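Local coordinates for 4-hydroxybutyrate coenzyme A transferase (Shewanella oneidensis, PDB 2OAS), which binds coenzyme A and probably transfers the CoA group between carboxylic acids such as acetate and 4-hydroxybutyrate, at residues P31-D36 against A170-S175; I116-P121 against G125-G130. One frame throughout, in Å; residues are numbered along the deposited sequence.

Contact 1 of 2, residues P31-D36 against A170-S175; sequences PKVLLD and AVYEQS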
ATOM      1  N   PRO A  31     -15.579  16.553 -20.960  1.00 34.65           N
ATOM      2  CA  PRO A  31     -16.094  17.612 -21.827  1.00 34.42           C
ATOM      3  C   PRO A  31     -16.107  17.230 -23.293  1.00 34.44           C
ATOM      4  O   PRO A  31     -15.368  17.800 -24.096  1.00 34.50           O
ATOM      5  CB  PRO A  31     -15.141  18.781 -21.554  1.00 35.43           C
ATOM      6  CG  PRO A  31     -14.536  18.467 -20.216  1.00 34.94           C
ATOM      7  CD  PRO A  31     -14.317  16.979 -20.317  1.00 35.06           C
ATOM      8  N   LYS A  32     -16.960  16.274 -23.636  1.00 34.68           N
ATOM      9  CA  LYS A  32     -17.083  15.801 -25.010  1.00 35.04           C
ATOM     10  C   LYS A  32     -17.265  16.939 -26.024  1.00 33.14           C
ATOM     11  O   LYS A  32     -16.622  16.955 -27.074  1.00 32.86           O
ATOM     12  CB  LYS A  32     -18.265  14.831 -25.113  1.00 36.94           C
ATOM     13  CG  LYS A  32     -18.353  14.112 -26.455  1.00 38.99           C
ATOM     14  CD  LYS A  32     -19.582  13.220 -26.545  1.00 40.51           C
ATOM     15  CE  LYS A  32     -19.638  12.542 -27.899  1.00 42.04           C
ATOM     16  NZ  LYS A  32     -19.550  13.555 -28.986  1.00 43.55           N
ATOM     17  N   VAL A  33     -18.145  17.882 -25.705  1.00 31.29           N
ATOM     18  CA  VAL A  33     -18.412  19.003 -26.592  1.00 30.46           C
ATOM     19  C   VAL A  33     -17.139  19.758 -26.931  1.00 30.77           C
ATOM     20  O   VAL A  33     -16.925  20.159 -28.073  1.00 34.67           O
ATOM     21  CB  VAL A  33     -19.397  20.005 -25.954  1.00 29.32           C
ATOM     22  CG1 VAL A  33     -19.653  21.158 -26.902  1.00 28.82           C
ATOM     23  CG2 VAL A  33     -20.692  19.320 -25.616  1.00 29.11           C
ATOM     24  N   LEU A  34     -16.292  19.953 -25.932  1.00 29.47           N
ATOM     25  CA  LEU A  34     -15.039  20.668 -26.120  1.00 28.24           C
ATOM     26  C   LEU A  34     -13.974  19.764 -26.702  1.00 28.22           C
ATOM     27  O   LEU A  34     -13.209  20.184 -27.555  1.00 30.61           O
ATOM     28  CB  LEU A  34     -14.561  21.238 -24.783  1.00 25.27           C
ATOM     29  CG  LEU A  34     -14.648  22.754 -24.556  1.00 24.99           C
ATOM     30  CD1 LEU A  34     -15.902  23.329 -25.179  1.00 22.19           C
ATOM     31  CD2 LEU A  34     -14.600  23.047 -23.037  1.00 25.13           C
ATOM     32  N   LEU A  35     -13.926  18.522 -26.246  1.00 27.86           N
ATOM     33  CA  LEU A  35     -12.919  17.598 -26.733  1.00 29.27           C
ATOM     34  C   LEU A  35     -13.124  17.286 -28.218  1.00 30.68           C
ATOM     35  O   LEU A  35     -12.160  17.026 -28.927  1.00 30.27           O
ATOM     36  CB  LEU A  35     -12.907  16.314 -25.876  1.00 25.80           C
ATOM     37  CG  LEU A  35     -12.365  16.378 -24.426  1.00 23.24           C
ATOM     38  CD1 LEU A  35     -12.497  15.021 -23.784  1.00 21.25           C
ATOM     39  CD2 LEU A  35     -10.911  16.829 -24.377  1.00 21.53           C
ATOM     40  N   ASP A  36     -14.365  17.326 -28.700  1.00 32.80           N
ATOM     41  CA  ASP A  36     -14.599  17.066 -30.122  1.00 33.88           C
ATOM     42  C   ASP A  36     -14.085  18.244 -30.926  1.00 33.93           C
ATOM     43  O   ASP A  36     -13.588  18.070 -32.031  1.00 35.52           O
ATOM     44  CB  ASP A  36     -16.084  16.836 -30.429  1.00 32.32           C
ATOM     45  CG  ASP A  36     -16.560  15.445 -30.008  1.00 33.18           C
ATOM     46  OD1 ASP A  36     -15.713  14.608 -29.626  1.00 33.34           O
ATOM     47  OD2 ASP A  36     -17.780  15.185 -30.069  1.00 33.60           O
ATOM     48  N   ALA A 170     -12.014  31.169 -21.005  1.00 31.68           N
ATOM     49  CA  ALA A 170     -12.989  31.069 -22.070  1.00 32.52           C
ATOM     50  C   ALA A 170     -14.156  30.256 -21.574  1.00 32.51           C
ATOM     51  O   ALA A 170     -14.013  29.439 -20.656  1.00 31.68           O
ATOM     52  CB  ALA A 170     -12.370  30.407 -23.275  1.00 31.73           C
ATOM     53  N   VAL A 171     -15.306  30.470 -22.208  1.00 33.44           N
ATOM     54  CA  VAL A 171     -16.538  29.782 -21.848  1.00 33.56           C
ATOM     55  C   VAL A 171     -17.471  29.581 -23.049  1.00 34.28           C
ATOM     56  O   VAL A 171     -17.735  30.517 -23.797  1.00 35.10           O
ATOM     57  CB  VAL A 171     -17.264  30.589 -20.738  1.00 33.86           C
ATOM     58  CG1 VAL A 171     -18.725  30.323 -20.768  1.00 35.03           C
ATOM     59  CG2 VAL A 171     -16.709  30.215 -19.378  1.00 33.90           C
ATOM     60  N   TYR A 172     -17.945  28.354 -23.234  1.00 34.00           N
ATOM     61  CA  TYR A 172     -18.880  28.034 -24.310  1.00 34.47           C
ATOM     62  C   TYR A 172     -20.075  27.332 -23.680  1.00 35.26           C
ATOM     63  O   TYR A 172     -19.920  26.364 -22.934  1.00 34.47           O
ATOM     64  CB  TYR A 172     -18.250  27.118 -25.363  1.00 33.80           C
ATOM     65  CG  TYR A 172     -19.266  26.578 -26.354  1.00 33.16           C
ATOM     66  CD1 TYR A 172     -19.986  27.443 -27.194  1.00 34.29           C
ATOM     67  CD2 TYR A 172     -19.552  25.212 -26.414  1.00 33.20           C
ATOM     68  CE1 TYR A 172     -20.971  26.962 -28.065  1.00 32.44           C
ATOM     69  CE2 TYR A 172     -20.535  24.720 -27.281  1.00 34.87           C
ATOM     70  CZ  TYR A 172     -21.239  25.600 -28.096  1.00 35.18           C
ATOM     71  OH  TYR A 172     -22.228  25.108 -28.910  1.00 36.25           O
ATOM     72  N   GLU A 173     -21.271  27.807 -23.994  1.00 35.29           N
ATOM     73  CA  GLU A 173     -22.459  27.229 -23.396  1.00 36.69           C
ATOM     74  C   GLU A 173     -23.423  26.511 -24.329  1.00 35.98           C
ATOM     75  O   GLU A 173     -23.849  27.061 -25.339  1.00 35.41           O
ATOM     76  CB  GLU A 173     -23.223  28.314 -22.652  1.00 38.55           C
ATOM     77  CG  GLU A 173     -24.510  27.835 -22.014  1.00 43.45           C
ATOM     78  CD  GLU A 173     -25.293  28.974 -21.382  1.00 45.57           C
ATOM     79  OE1 GLU A 173     -25.766  29.856 -22.141  1.00 49.40           O
ATOM     80  OE2 GLU A 173     -25.427  28.989 -20.141  1.00 45.01           O
ATOM     81  N   GLN A 174     -23.761  25.275 -23.973  1.00 35.00           N
ATOM     82  CA  GLN A 174     -24.721  24.500 -24.735  1.00 35.43           C
ATOM     83  C   GLN A 174     -25.149  23.278 -23.921  1.00 34.91           C
ATOM     84  O   GLN A 174     -24.351  22.703 -23.191  1.00 35.19           O
ATOM     85  CB  GLN A 174     -24.152  24.093 -26.100  1.00 36.33           C
ATOM     86  CG  GLN A 174     -23.574  22.704 -26.172  1.00 38.28           C
ATOM     87  CD  GLN A 174     -23.663  22.111 -27.569  1.00 37.39           C
ATOM     88  OE1 GLN A 174     -23.090  22.639 -28.524  1.00 37.16           O
ATOM     89  NE2 GLN A 174     -24.382  21.010 -27.689  1.00 37.18           N
ATOM     90  N   SER A 175     -26.427  22.921 -23.998  1.00 34.74           N
ATOM     91  CA  SER A 175     -26.934  21.762 -23.282  1.00 35.14           C
ATOM     92  C   SER A 175     -26.521  20.522 -24.049  1.00 36.36           C
ATOM     93  O   SER A 175     -26.740  20.421 -25.261  1.00 36.31           O
ATOM     94  CB  SER A 175     -28.464  21.793 -23.185  1.00 35.49           C
ATOM     95  OG  SER A 175     -28.917  22.797 -22.300  1.00 37.02           O
TER
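V33, on the first turn of helix 32-41, sets its CG1 methyl against the ring edge of Y172, 3.7 Å from CE2 and near the ring plane. The two side chains meet at about a right angle. CG1 lies anti to the backbone N of V33 (chi1 -180°), which turns this branch rather than CG2 onto the tyrosine. L34 adds a looser touch: its CD1 stands 4.3 Å from Y172 CD2, approaching the ring obliquely.

On the strand side, Y172 projects toward the helix, and its hydroxyl is held by a residue two further along the chain. The Y172 OH donates to Q174 OE1 at 2.6 Å, with the donor tilted 16° from the carbonyl plane of the amide. This bond ties the phenol to the amide end of Q174, and the same OE1 lies in the plane of the Y172 ring, at its edge. V33 CG1 also comes 4.1 Å from Q174 OE1, so a single methyl touches both the aromatic edge and the amide.

A9 of helix 9-13 touches V33, L34 and Y172, and H149 of the neighbouring strand 145-150 touches V33 and L34; helix 32-41 thus lies against one face of the parallel sheet, over strands 145-150 and 170-173. No hydrogen bond crosses between 31-36 and 170-175: the join is apolar and modest in area. The phenol OH and Q174 OE1 are paired within their own segment, so this bond pre-sets the two side chains and the helix meets them through methyl groups.

Contact 2 of 2, residues I116-P121 against G125-G130; sequences IQVSPP and GMCSLG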
ATOM      1  N   ILE A 116     -12.889  21.690 -18.755  1.00 26.86           N
ATOM      2  CA  ILE A 116     -13.876  21.193 -17.819  1.00 26.18           C
ATOM      3  C   ILE A 116     -15.314  21.454 -18.232  1.00 25.52           C
ATOM      4  O   ILE A 116     -15.580  22.273 -19.098  1.00 26.07           O
ATOM      5  CB  ILE A 116     -13.638  21.798 -16.422  1.00 25.44           C
ATOM      6  CG1 ILE A 116     -13.838  23.308 -16.459  1.00 24.99           C
ATOM      7  CG2 ILE A 116     -12.222  21.531 -15.985  1.00 22.92           C
ATOM      8  CD1 ILE A 116     -13.643  23.965 -15.115  1.00 26.74           C
ATOM      9  N   GLN A 117     -16.234  20.732 -17.608  1.00 26.51           N
ATOM     10  CA  GLN A 117     -17.656  20.877 -17.874  1.00 26.62           C
ATOM     11  C   GLN A 117     -18.345  21.255 -16.562  1.00 28.66           C
ATOM     12  O   GLN A 117     -18.285  20.490 -15.591  1.00 28.69           O
ATOM     13  CB  GLN A 117     -18.237  19.566 -18.372  1.00 26.28           C
ATOM     14  CG  GLN A 117     -19.668  19.709 -18.835  1.00 28.02           C
ATOM     15  CD  GLN A 117     -20.225  18.445 -19.415  1.00 28.18           C
ATOM     16  OE1 GLN A 117     -21.319  18.433 -19.964  1.00 29.86           O
ATOM     17  NE2 GLN A 117     -19.466  17.360 -19.303  1.00 30.02           N
ATOM     18  N   VAL A 118     -19.005  22.412 -16.525  1.00 28.64           N
ATOM     19  CA  VAL A 118     -19.688  22.854 -15.302  1.00 27.86           C
ATOM     20  C   VAL A 118     -21.143  23.248 -15.474  1.00 27.94           C
ATOM     21  O   VAL A 118     -21.640  23.432 -16.589  1.00 26.88           O
ATOM     22  CB  VAL A 118     -18.994  24.070 -14.653  1.00 26.97           C
ATOM     23  CG1 VAL A 118     -17.546  23.756 -14.300  1.00 27.67           C
ATOM     24  CG2 VAL A 118     -19.072  25.262 -15.593  1.00 26.82           C
ATOM     25  N   SER A 119     -21.832  23.393 -14.350  1.00 29.76           N
ATOM     26  CA  SER A 119     -23.224  23.812 -14.380  1.00 29.70           C
ATOM     27  C   SER A 119     -23.187  25.313 -14.576  1.00 28.77           C
ATOM     28  O   SER A 119     -22.192  25.956 -14.269  1.00 28.74           O
ATOM     29  CB  SER A 119     -23.924  23.469 -13.076  1.00 27.45           C
ATOM     30  OG  SER A 119     -23.163  23.928 -11.982  1.00 31.92           O
ATOM     31  N   PRO A 120     -24.258  25.887 -15.120  1.00 29.19           N
ATOM     32  CA  PRO A 120     -24.271  27.329 -15.331  1.00 30.34           C
ATOM     33  C   PRO A 120     -24.033  28.110 -14.046  1.00 30.90           C
ATOM     34  O   PRO A 120     -24.370  27.664 -12.954  1.00 29.11           O
ATOM     35  CB  PRO A 120     -25.653  27.574 -15.928  1.00 31.10           C
ATOM     36  CG  PRO A 120     -26.476  26.503 -15.304  1.00 31.20           C
ATOM     37  CD  PRO A 120     -25.576  25.305 -15.426  1.00 29.44           C
ATOM     38  N   PRO A 121     -23.423  29.284 -14.163  1.00 32.12           N
ATOM     39  CA  PRO A 121     -23.154  30.113 -12.989  1.00 33.96           C
ATOM     40  C   PRO A 121     -24.439  30.581 -12.322  1.00 34.84           C
ATOM     41  O   PRO A 121     -25.448  30.797 -12.995  1.00 34.35           O
ATOM     42  CB  PRO A 121     -22.366  31.277 -13.578  1.00 34.38           C
ATOM     43  CG  PRO A 121     -22.967  31.405 -14.961  1.00 33.93           C
ATOM     44  CD  PRO A 121     -22.974  29.957 -15.396  1.00 33.08           C
ATOM     45  N   GLY A 125     -22.281  33.887  -9.495  1.00 40.16           N
ATOM     46  CA  GLY A 125     -21.294  33.546 -10.495  1.00 40.42           C
ATOM     47  C   GLY A 125     -20.550  32.264 -10.171  1.00 40.63           C
ATOM     48  O   GLY A 125     -19.424  32.068 -10.613  1.00 40.66           O
HETATM   49  N   MSE A 126     -21.174  31.385  -9.396  1.00 41.14           N
HETATM   50  CA  MSE A 126     -20.547  30.130  -9.025  1.00 40.74           C
HETATM   51  C   MSE A 126     -21.044  28.965  -9.877  1.00 38.67           C
HETATM   52  O   MSE A 126     -22.241  28.816 -10.112  1.00 37.21           O
HETATM   53  CB  MSE A 126     -20.790  29.826  -7.543  1.00 45.51           C
HETATM   54  CG  MSE A 126     -20.034  30.730  -6.551  1.00 49.25           C
HETATM   55 SE   MSE A 126     -18.114  30.359  -6.371  1.00 57.77          SE
HETATM   56  CE  MSE A 126     -18.133  28.462  -6.661  1.00 56.58           C
ATOM     57  N   CYS A 127     -20.097  28.156 -10.348  1.00 38.94           N
ATOM     58  CA  CYS A 127     -20.387  26.993 -11.172  1.00 39.03           C
ATOM     59  C   CYS A 127     -19.983  25.742 -10.408  1.00 38.61           C
ATOM     60  O   CYS A 127     -19.307  25.818  -9.388  1.00 39.86           O
ATOM     61  CB  CYS A 127     -19.601  27.026 -12.485  1.00 39.18           C
ATOM     62  SG  CYS A 127     -19.935  28.442 -13.544  1.00 41.12           S
ATOM     63  N   SER A 128     -20.381  24.590 -10.924  1.00 36.82           N
ATOM     64  CA  SER A 128     -20.069  23.345 -10.264  1.00 34.50           C
ATOM     65  C   SER A 128     -19.407  22.347 -11.212  1.00 33.42           C
ATOM     66  O   SER A 128     -19.760  22.258 -12.389  1.00 33.07           O
ATOM     67  CB  SER A 128     -21.357  22.742  -9.681  1.00 35.07           C
ATOM     68  OG  SER A 128     -21.108  21.487  -9.075  1.00 35.45           O
ATOM     69  N   LEU A 129     -18.436  21.608 -10.688  1.00 30.75           N
ATOM     70  CA  LEU A 129     -17.744  20.586 -11.449  1.00 28.56           C
ATOM     71  C   LEU A 129     -18.683  19.412 -11.610  1.00 29.54           C
ATOM     72  O   LEU A 129     -18.346  18.424 -12.253  1.00 32.08           O
ATOM     73  CB  LEU A 129     -16.498  20.133 -10.707  1.00 25.19           C
ATOM     74  CG  LEU A 129     -15.436  21.215 -10.590  1.00 22.75           C
ATOM     75  CD1 LEU A 129     -14.198  20.649  -9.917  1.00 23.79           C
ATOM     76  CD2 LEU A 129     -15.098  21.737 -11.966  1.00 21.09           C
ATOM     77  N   GLY A 130     -19.857  19.515 -10.996  1.00 29.84           N
ATOM     78  CA  GLY A 130     -20.863  18.474 -11.112  1.00 30.03           C
ATOM     79  C   GLY A 130     -20.564  17.058 -10.647  1.00 29.48           C
ATOM     80  O   GLY A 130     -20.063  16.844  -9.537  1.00 27.03           O
TER
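A short turn carries the chain from the end of strand 113-118, in the parallel sheet, into strand 126-128, which pairs with 162-164 in a separate two-stranded antiparallel sheet. The directions of strands 116-118 and 126-128 differ by 112°, and the two legs share one regular backbone bond, S119 N to S128 O at 3.1 Å, in the carbonyl plane and on a lone pair. S119 OG, placed between its own backbone N and carbonyl carbon (chi1 50°), accepts a weak bond from S128 N at 3.0 Å. S119 thus grips S128 through both its main chain and its hydroxyl.

Apolar contacts fill the flanks. V118 forks over the second leg, CG2 3.6 Å from C127 CB and CG1 3.9 Å from L129 CD2, which also reaches I116 CD1. Cut back to alanine, V118 would probably lose both methyl contacts, CG1 on L129 CD2 and CG2 on C127, opening a gap between the legs. Farther out, C127 SG packs 3.7 Å from P121 CB, and P121 CA makes a CA-H...O contact with M126 O, 3.3 Å away. With two prolines in one leg and so few backbone bonds, this is a connection between two sheets rather than a regular beta hairpin.

How the contacts relate
Contact 2 is the more deeply buried and the larger of the two; contact 1 is only partly buried and leaves V33, Y172 and Q174 partly exposed. Both reach the same parallel sheet, in which strand 145-150 lies between 113-118 and 170-173, and contact 2 is nested within the chain span that contact 1 closes. They meet directly where P31 CG packs on I116 C and L34 CD2 approaches I116 O. Their chemistry differs accordingly: a helix laid on the sheet is joined by side chains alone, whereas the turn leaving a strand end combines backbone and serine bonds with apolar filling. Neither lies at the coenzyme A site.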